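Local atomic coordinates of esterase (Pelagibacterium halotolerans, PDB entry 5DWD), a protein that probably hydrolyses carboxylic ester bonds, as a carboxylesterase of the alpha/beta-hydrolase superfamily. Residues V45-L57 and N77-W91. Numbering follows the deposited sequence.
Sequences VLLHGYGSDGRDL and NAPHVCGGNPFGYEW. With GOL (glycerol), chain D.
L47 lays its CD2 methyl against the six-membered ring of W91, and the two side chains cross at about a right angle. H48 O accepts from W91 NE1 at 2.8 Å, close to the plane of the indole. The CG of H48 sits between the backbone N and the carbonyl carbon (chi1 69°), which turns the imidazole toward 77-91. There H48 NE2 accepts from A78 N at 2.9 Å, while ND1 donates to G49 O. These two bonds fix the ring's rotation and leave the proton on ND1. S52 C and D53 CA lie over the rim of one face of the imidazole, and W91 NE1 over the rim of the other. A leucine here would probably leave A78 N without its acceptor and G49 O with one donor fewer. The segment 45-57 runs from the end of strand 42-47 of the alpha/beta-hydrolase sheet through a loop into helix 54-65. This loop packs on the small hairpin of strands 80-82 and 89-90. Y50, G84 and N85 belong to the pocket that holds a polyether molecule. C82 SG sits over one face of the Y50 ring, 3.5 Å from its centroid. E90 runs alongside Y50, and a water links Y50 OH to E90 OE1. G51 has a positive phi (86°), which by itself favours glycine. G51 N donates to Y89 O at 2.9 Å, and G51 O receives N85 ND2 in the carbonyl plane, on a lone pair. N85 ND2 also donates to a glycerol. S52 O accepts from Y89 N at 2.9 Å. D53 CB meets the edge of the Y89 ring at CD2, 3.6 Å away. D53 also N-caps helix 54-65 through OD1, which accepts from D56 N. G54 N donates to N77 OD1 at 2.8 Å, fairly straight at 163°.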
ATOM      1  N   VAL B  45       8.063  13.026  -9.670  1.00 16.64           N
ATOM      2  CA  VAL B  45       9.048  12.726 -10.693  1.00 15.64           C
ATOM      3  C   VAL B  45       8.250  12.398 -11.961  1.00 16.13           C
ATOM      4  O   VAL B  45       7.384  11.511 -11.940  1.00 16.94           O
ATOM      5  CB  VAL B  45       9.902  11.525 -10.288  1.00 16.78           C
ATOM      6  CG1 VAL B  45      10.856  11.136 -11.340  1.00 17.41           C
ATOM      7  CG2 VAL B  45      10.670  11.873  -8.988  1.00 17.11           C
ATOM      8  N   LEU B  46       8.608  13.068 -13.033  1.00 14.17           N
ATOM      9  CA  LEU B  46       7.898  12.932 -14.306  1.00 16.23           C
ATOM     10  C   LEU B  46       8.777  12.269 -15.319  1.00 16.18           C
ATOM     11  O   LEU B  46       9.833  12.748 -15.589  1.00 15.74           O
ATOM     12  CB  LEU B  46       7.552  14.345 -14.852  1.00 14.82           C
ATOM     13  CG  LEU B  46       6.726  15.211 -13.929  1.00 17.22           C
ATOM     14  CD1 LEU B  46       6.947  16.690 -14.166  1.00 21.13           C
ATOM     15  CD2 LEU B  46       5.241  14.889 -14.095  1.00 18.32           C
ATOM     16  N   LEU B  47       8.292  11.183 -15.938  1.00 16.18           N
ATOM     17  CA  LEU B  47       9.093  10.343 -16.846  1.00 14.84           C
ATOM     18  C   LEU B  47       8.513  10.455 -18.260  1.00 14.19           C
ATOM     19  O   LEU B  47       7.357   9.995 -18.521  1.00 14.23           O
ATOM     20  CB  LEU B  47       9.139   8.902 -16.383  1.00 14.49           C
ATOM     21  CG  LEU B  47       9.576   8.623 -14.932  1.00 14.96           C
ATOM     22  CD1 LEU B  47       9.562   7.117 -14.677  1.00 15.84           C
ATOM     23  CD2 LEU B  47      10.980   9.205 -14.725  1.00 15.34           C
ATOM     24  N   HIS B  48       9.339  10.994 -19.148  1.00 12.96           N
ATOM     25  CA  HIS B  48       8.919  11.180 -20.585  1.00 13.05           C
ATOM     26  C   HIS B  48       8.843   9.898 -21.407  1.00 13.80           C
ATOM     27  O   HIS B  48       9.361   8.827 -21.016  1.00 14.61           O
ATOM     28  CB  HIS B  48       9.794  12.223 -21.261  1.00 15.19           C
ATOM     29  CG  HIS B  48      11.200  11.783 -21.465  1.00 14.71           C
ATOM     30  ND1 HIS B  48      11.539  10.864 -22.440  1.00 16.33           N
ATOM     31  CD2 HIS B  48      12.352  12.065 -20.798  1.00 15.34           C
ATOM     32  CE1 HIS B  48      12.846  10.660 -22.429  1.00 17.78           C
ATOM     33  NE2 HIS B  48      13.354  11.325 -21.402  1.00 17.46           N
ATOM     34  N   GLY B  49       8.197  10.018 -22.576  1.00 13.70           N
ATOM     35  CA  GLY B  49       8.078   8.908 -23.496  1.00 14.50           C
ATOM     36  C   GLY B  49       9.236   8.793 -24.455  1.00 13.66           C
ATOM     37  O   GLY B  49      10.159   9.620 -24.504  1.00 13.53           O
ATOM     38  N   TYR B  50       9.165   7.762 -25.305  1.00 13.93           N
ATOM     39  CA  TYR B  50      10.186   7.510 -26.279  1.00 14.50           C
ATOM     40  C   TYR B  50      10.269   8.627 -27.282  1.00 14.44           C
ATOM     41  O   TYR B  50       9.264   9.051 -27.844  1.00 14.68           O
ATOM     42  CB  TYR B  50       9.844   6.209 -27.027  1.00 14.37           C
ATOM     43  CG  TYR B  50      10.799   5.791 -28.113  1.00 14.90           C
ATOM     44  CD1 TYR B  50      11.959   4.969 -27.783  1.00 15.53           C
ATOM     45  CD2 TYR B  50      10.610   6.122 -29.409  1.00 17.53           C
ATOM     46  CE1 TYR B  50      12.844   4.573 -28.793  1.00 15.38           C
ATOM     47  CE2 TYR B  50      11.511   5.675 -30.443  1.00 17.36           C
ATOM     48  CZ  TYR B  50      12.615   4.942 -30.109  1.00 18.86           C
ATOM     49  OH  TYR B  50      13.501   4.513 -31.122  1.00 19.44           O
ATOM     50  N   GLY B  51      11.452   9.229 -27.403  1.00 15.40           N
ATOM     51  CA  GLY B  51      11.724  10.310 -28.295  1.00 13.95           C
ATOM     52  C   GLY B  51      11.417  11.703 -27.778  1.00 15.75           C
ATOM     53  O   GLY B  51      11.631  12.664 -28.521  1.00 16.98           O
ATOM     54  N   SER B  52      11.052  11.763 -26.485  1.00 13.26           N
ATOM     55  CA  SER B  52      10.737  13.017 -25.799  1.00 14.30           C
ATOM     56  C   SER B  52      11.893  13.365 -24.893  1.00 17.63           C
ATOM     57  O   SER B  52      13.001  12.889 -25.138  1.00 17.08           O
ATOM     58  CB  SER B  52       9.386  12.856 -25.126  1.00 15.51           C
ATOM     59  OG  SER B  52       8.992  13.983 -24.386  1.00 15.70           O
ATOM     60  N   ASP B  53      11.636  14.223 -23.912  1.00 14.07           N
ATOM     61  CA  ASP B  53      12.672  14.678 -23.009  1.00 15.09           C
ATOM     62  C   ASP B  53      12.041  15.279 -21.770  1.00 14.68           C
ATOM     63  O   ASP B  53      10.830  15.447 -21.691  1.00 15.54           O
ATOM     64  CB  ASP B  53      13.641  15.655 -23.681  1.00 16.05           C
ATOM     65  CG  ASP B  53      13.082  16.972 -24.029  1.00 20.44           C
ATOM     66  OD1 ASP B  53      11.978  17.392 -23.733  1.00 20.12           O
ATOM     67  OD2 ASP B  53      13.783  17.720 -24.786  1.00 25.50           O
ATOM     68  N   GLY B  54      12.870  15.568 -20.781  1.00 15.06           N
ATOM     69  CA  GLY B  54      12.335  16.157 -19.588  1.00 15.61           C
ATOM     70  C   GLY B  54      11.717  17.536 -19.744  1.00 15.45           C
ATOM     71  O   GLY B  54      10.744  17.829 -19.041  1.00 17.86           O
ATOM     72  N   ARG B  55      12.261  18.377 -20.629  1.00 16.02           N
ATOM     73  CA  ARG B  55      11.746  19.634 -20.932  1.00 18.53           C
ATOM     74  C   ARG B  55      10.293  19.582 -21.380  1.00 19.42           C
ATOM     75  O   ARG B  55       9.450  20.432 -21.049  1.00 20.61           O
ATOM     76  CB  ARG B  55      12.660  20.314 -21.945  1.00 21.88           C
ATOM     77  CG  ARG B  55      12.183  21.631 -22.475  1.00 30.55           C
ATOM     78  CD  ARG B  55      13.123  22.104 -23.586  1.00 37.24           C
ATOM     79  NE  ARG B  55      12.553  23.226 -24.316  1.00 51.88           N
ATOM     80  CZ  ARG B  55      12.501  24.494 -23.898  1.00 67.02           C
ATOM     81  NH1 ARG B  55      12.990  24.874 -22.707  1.00 71.19           N
ATOM     82  NH2 ARG B  55      11.940  25.410 -24.692  1.00 76.17           N
ATOM     83  N   ASP B  56       9.948  18.526 -22.083  1.00 17.37           N
ATOM     84  CA  ASP B  56       8.577  18.348 -22.459  1.00 17.27           C
ATOM     85  C   ASP B  56       7.656  18.113 -21.239  1.00 19.18           C
ATOM     86  O   ASP B  56       6.568  18.652 -21.172  1.00 25.37           O
ATOM     87  CB  ASP B  56       8.403  17.107 -23.385  1.00 17.95           C
ATOM     88  CG  ASP B  56       8.856  17.332 -24.822  1.00 17.33           C
ATOM     89  OD1 ASP B  56       8.979  18.486 -25.316  1.00 18.66           O
ATOM     90  OD2 ASP B  56       9.045  16.288 -25.509  1.00 17.46           O
ATOM     91  N   LEU B  57       8.093  17.233 -20.390  1.00 22.58           N
ATOM     92  CA  LEU B  57       7.245  16.735 -19.276  1.00 24.48           C
ATOM     93  C   LEU B  57       7.218  17.688 -18.148  1.00 28.35           C
ATOM     94  O   LEU B  57       6.304  17.588 -17.316  1.00 29.44           O
ATOM     95  CB  LEU B  57       7.734  15.411 -18.757  1.00 24.21           C
ATOM     96  CG  LEU B  57       7.086  14.175 -19.250  1.00 23.34           C
ATOM     97  CD1 LEU B  57       5.803  13.904 -18.547  1.00 24.69           C
ATOM     98  CD2 LEU B  57       6.994  14.181 -20.778  1.00 22.34           C
ATOM     99  N   ASN B  77      15.902  13.574 -18.056  1.00 18.78           N
ATOM    100  CA  ASN B  77      16.091  13.003 -19.386  1.00 19.00           C
ATOM    101  C   ASN B  77      16.467  11.521 -19.238  1.00 18.64           C
ATOM    102  O   ASN B  77      17.295  11.179 -18.402  1.00 18.86           O
ATOM    103  CB  ASN B  77      17.165  13.724 -20.154  1.00 18.86           C
ATOM    104  CG  ASN B  77      16.848  15.154 -20.398  1.00 20.14           C
ATOM    105  OD1 ASN B  77      15.709  15.527 -20.808  1.00 19.63           O
ATOM    106  ND2 ASN B  77      17.877  16.011 -20.251  1.00 22.96           N
ATOM    107  N   ALA B  78      15.894  10.637 -20.077  1.00 17.16           N
ATOM    108  CA  ALA B  78      16.251   9.260 -20.089  1.00 17.79           C
ATOM    109  C   ALA B  78      17.738   9.137 -20.509  1.00 20.73           C
ATOM    110  O   ALA B  78      18.285  10.051 -21.109  1.00 19.57           O
ATOM    111  CB  ALA B  78      15.333   8.523 -21.051  1.00 18.40           C
ATOM    112  N   PRO B  79      18.337   7.983 -20.203  1.00 23.87           N
ATOM    113  CA  PRO B  79      19.746   7.894 -20.247  1.00 28.27           C
ATOM    114  C   PRO B  79      20.392   7.752 -21.625  1.00 27.53           C
ATOM    115  O   PRO B  79      21.598   7.833 -21.744  1.00 29.84           O
ATOM    116  CB  PRO B  79      20.024   6.645 -19.396  1.00 25.22           C
ATOM    117  CG  PRO B  79      18.767   5.855 -19.396  1.00 31.12           C
ATOM    118  CD  PRO B  79      17.721   6.895 -19.426  1.00 25.48           C
ATOM    119  N   HIS B  80      19.620   7.509 -22.651  1.00 23.50           N
ATOM    120  CA  HIS B  80      20.169   7.273 -23.972  1.00 23.26           C
ATOM    121  C   HIS B  80      19.518   8.181 -24.993  1.00 21.66           C
ATOM    122  O   HIS B  80      18.304   8.444 -24.936  1.00 19.88           O
ATOM    123  CB  HIS B  80      19.774   5.869 -24.347  1.00 24.72           C
ATOM    124  CG  HIS B  80      20.123   4.833 -23.325  1.00 32.30           C
ATOM    125  ND1 HIS B  80      21.422   4.433 -23.083  1.00 34.48           N
ATOM    126  CD2 HIS B  80      19.341   4.117 -22.476  1.00 36.03           C
ATOM    127  CE1 HIS B  80      21.429   3.515 -22.126  1.00 35.81           C
ATOM    128  NE2 HIS B  80      20.179   3.299 -21.750  1.00 40.45           N
ATOM    129  N   VAL B  81      20.261   8.600 -26.011  1.00 20.86           N
ATOM    130  CA  VAL B  81      19.659   9.274 -27.155  1.00 19.49           C
ATOM    131  C   VAL B  81      18.693   8.322 -27.825  1.00 19.28           C
ATOM    132  O   VAL B  81      18.925   7.101 -27.988  1.00 18.63           O
ATOM    133  CB  VAL B  81      20.747   9.749 -28.144  1.00 22.49           C
ATOM    134  CG1 VAL B  81      20.177  10.294 -29.433  1.00 23.61           C
ATOM    135  CG2 VAL B  81      21.658  10.769 -27.456  1.00 25.01           C
ATOM    136  N   CYS B  82      17.571   8.875 -28.253  1.00 16.90           N
ATOM    137  CA  CYS B  82      16.545   8.080 -28.896  1.00 16.05           C
ATOM    138  C   CYS B  82      16.973   7.636 -30.293  1.00 16.14           C
ATOM    139  O   CYS B  82      17.340   8.481 -31.134  1.00 17.03           O
ATOM    140  CB  CYS B  82      15.257   8.877 -29.009  1.00 15.15           C
ATOM    141  SG  CYS B  82      13.927   8.009 -29.879  1.00 16.42           S
ATOM    142  N   GLY B  83      16.958   6.331 -30.525  1.00 17.89           N
ATOM    143  CA  GLY B  83      17.401   5.821 -31.858  1.00 19.66           C
ATOM    144  C   GLY B  83      16.636   6.359 -33.059  1.00 19.78           C
ATOM    145  O   GLY B  83      17.226   6.442 -34.188  1.00 19.25           O
ATOM    146  N   GLY B  84      15.376   6.761 -32.841  1.00 17.76           N
ATOM    147  CA  GLY B  84      14.484   7.264 -33.857  1.00 19.18           C
ATOM    148  C   GLY B  84      14.406   8.771 -33.930  1.00 20.16           C
ATOM    149  O   GLY B  84      13.894   9.304 -34.908  1.00 22.60           O
ATOM    150  N   ASN B  85      14.947   9.473 -32.933  1.00 17.92           N
ATOM    151  CA  ASN B  85      14.845  10.919 -32.876  1.00 17.76           C
ATOM    152  C   ASN B  85      16.061  11.420 -32.146  1.00 17.08           C
ATOM    153  O   ASN B  85      16.066  11.468 -30.879  1.00 17.60           O
ATOM    154  CB  ASN B  85      13.553  11.461 -32.179  1.00 17.54           C
ATOM    155  CG  ASN B  85      13.607  12.953 -31.961  1.00 17.73           C
ATOM    156  OD1 ASN B  85      14.335  13.650 -32.671  1.00 16.15           O
ATOM    157  ND2 ASN B  85      12.839  13.473 -30.998  1.00 16.15           N
ATOM    158  N   PRO B  86      17.091  11.794 -32.882  1.00 16.67           N
ATOM    159  CA  PRO B  86      18.343  12.159 -32.211  1.00 17.49           C
ATOM    160  C   PRO B  86      18.269  13.424 -31.338  1.00 18.40           C
ATOM    161  O   PRO B  86      19.219  13.697 -30.598  1.00 19.14           O
ATOM    162  CB  PRO B  86      19.293  12.389 -33.403  1.00 19.46           C
ATOM    163  CG  PRO B  86      18.441  12.750 -34.530  1.00 18.32           C
ATOM    164  CD  PRO B  86      17.192  11.902 -34.344  1.00 17.01           C
ATOM    165  N   PHE B  87      17.141  14.152 -31.397  1.00 16.17           N
ATOM    166  CA  PHE B  87      16.926  15.315 -30.558  1.00 16.10           C
ATOM    167  C   PHE B  87      16.232  14.987 -29.243  1.00 18.51           C
ATOM    168  O   PHE B  87      16.081  15.898 -28.369  1.00 20.93           O
ATOM    169  CB  PHE B  87      16.127  16.376 -31.304  1.00 14.78           C
ATOM    170  CG  PHE B  87      16.753  16.818 -32.568  1.00 16.65           C
ATOM    171  CD1 PHE B  87      17.778  17.754 -32.494  1.00 19.83           C
ATOM    172  CD2 PHE B  87      16.395  16.300 -33.822  1.00 16.45           C
ATOM    173  CE1 PHE B  87      18.394  18.182 -33.643  1.00 20.55           C
ATOM    174  CE2 PHE B  87      17.025  16.704 -34.959  1.00 17.96           C
ATOM    175  CZ  PHE B  87      18.047  17.675 -34.856  1.00 19.52           C
ATOM    176  N   GLY B  88      15.837  13.736 -29.048  1.00 17.06           N
ATOM    177  CA  GLY B  88      15.223  13.279 -27.802  1.00 14.84           C
ATOM    178  C   GLY B  88      15.948  12.106 -27.186  1.00 15.39           C
ATOM    179  O   GLY B  88      17.065  11.743 -27.642  1.00 17.47           O
ATOM    180  N   TYR B  89      15.290  11.495 -26.243  1.00 15.84           N
ATOM    181  CA  TYR B  89      15.860  10.436 -25.428  1.00 16.62           C
ATOM    182  C   TYR B  89      14.970   9.198 -25.374  1.00 17.80           C
ATOM    183  O   TYR B  89      13.740   9.282 -25.659  1.00 16.05           O
ATOM    184  CB  TYR B  89      16.085  10.963 -23.995  1.00 16.45           C
ATOM    185  CG  TYR B  89      17.043  12.133 -23.943  1.00 17.51           C
ATOM    186  CD1 TYR B  89      18.419  11.968 -24.063  1.00 20.04           C
ATOM    187  CD2 TYR B  89      16.516  13.431 -23.941  1.00 19.92           C
ATOM    188  CE1 TYR B  89      19.260  13.084 -24.020  1.00 22.54           C
ATOM    189  CE2 TYR B  89      17.340  14.560 -23.911  1.00 21.78           C
ATOM    190  CZ  TYR B  89      18.713  14.361 -23.979  1.00 22.97           C
ATOM    191  OH  TYR B  89      19.537  15.424 -23.989  1.00 28.29           O
ATOM    192  N   GLU B  90      15.548   8.064 -24.998  1.00 15.76           N
ATOM    193  CA  GLU B  90      14.818   6.829 -24.789  1.00 16.08           C
ATOM    194  C   GLU B  90      15.230   6.173 -23.503  1.00 15.97           C
ATOM    195  O   GLU B  90      16.433   6.278 -23.115  1.00 16.84           O
ATOM    196  CB  GLU B  90      15.002   5.836 -25.982  1.00 17.12           C
ATOM    197  CG  GLU B  90      16.473   5.397 -26.158  1.00 18.55           C
ATOM    198  CD  GLU B  90      16.776   4.567 -27.382  1.00 19.35           C
ATOM    199  OE1 GLU B  90      16.100   4.763 -28.410  1.00 17.71           O
ATOM    200  OE2 GLU B  90      17.736   3.704 -27.275  1.00 19.68           O
ATOM    201  N   TRP B  91      14.283   5.549 -22.794  1.00 14.54           N
ATOM    202  CA  TRP B  91      14.624   4.760 -21.635  1.00 16.35           C
ATOM    203  C   TRP B  91      15.314   3.476 -22.106  1.00 17.80           C
ATOM    204  O   TRP B  91      16.160   2.900 -21.403  1.00 19.32           O
ATOM    205  CB  TRP B  91      13.368   4.462 -20.754  1.00 17.19           C
ATOM    206  CG  TRP B  91      12.811   5.680 -20.186  1.00 15.98           C
ATOM    207  CD1 TRP B  91      11.762   6.456 -20.690  1.00 16.58           C
ATOM    208  CD2 TRP B  91      13.334   6.390 -19.059  1.00 18.05           C
ATOM    209  NE1 TRP B  91      11.662   7.568 -19.918  1.00 17.08           N
ATOM    210  CE2 TRP B  91      12.596   7.577 -18.935  1.00 17.27           C
ATOM    211  CE3 TRP B  91      14.377   6.138 -18.157  1.00 18.83           C
ATOM    212  CZ2 TRP B  91      12.855   8.520 -17.946  1.00 18.96           C
ATOM    213  CZ3 TRP B  91      14.636   7.086 -17.157  1.00 18.91           C
ATOM    214  CH2 TRP B  91      13.875   8.257 -17.061  1.00 19.94           C
TER
HETATM  215  C1  GOL D 302      11.310  16.876 -30.374  1.00 27.09           C
HETATM  216  O1  GOL D 302      12.641  16.310 -30.450  1.00 20.69           O
HETATM  217  C2  GOL D 302      11.145  17.436 -28.954  1.00 28.60           C
HETATM  218  O2  GOL D 302      12.097  18.361 -28.458  1.00 42.89           O
HETATM  219  C3  GOL D 302      10.918  16.268 -27.998  1.00 29.60           C
HETATM  220  O3  GOL D 302       9.470  16.027 -27.991  1.00 22.01           O
HETATM  221  O   HOH W   1      15.418   3.059 -30.319  1.00 19.94           O
HETATM  222  O   HOH W   2      15.708  17.767 -26.417  1.00 41.75           O
HETATM  223  O   HOH W   3      15.142  18.014 -21.469  1.00 25.21           O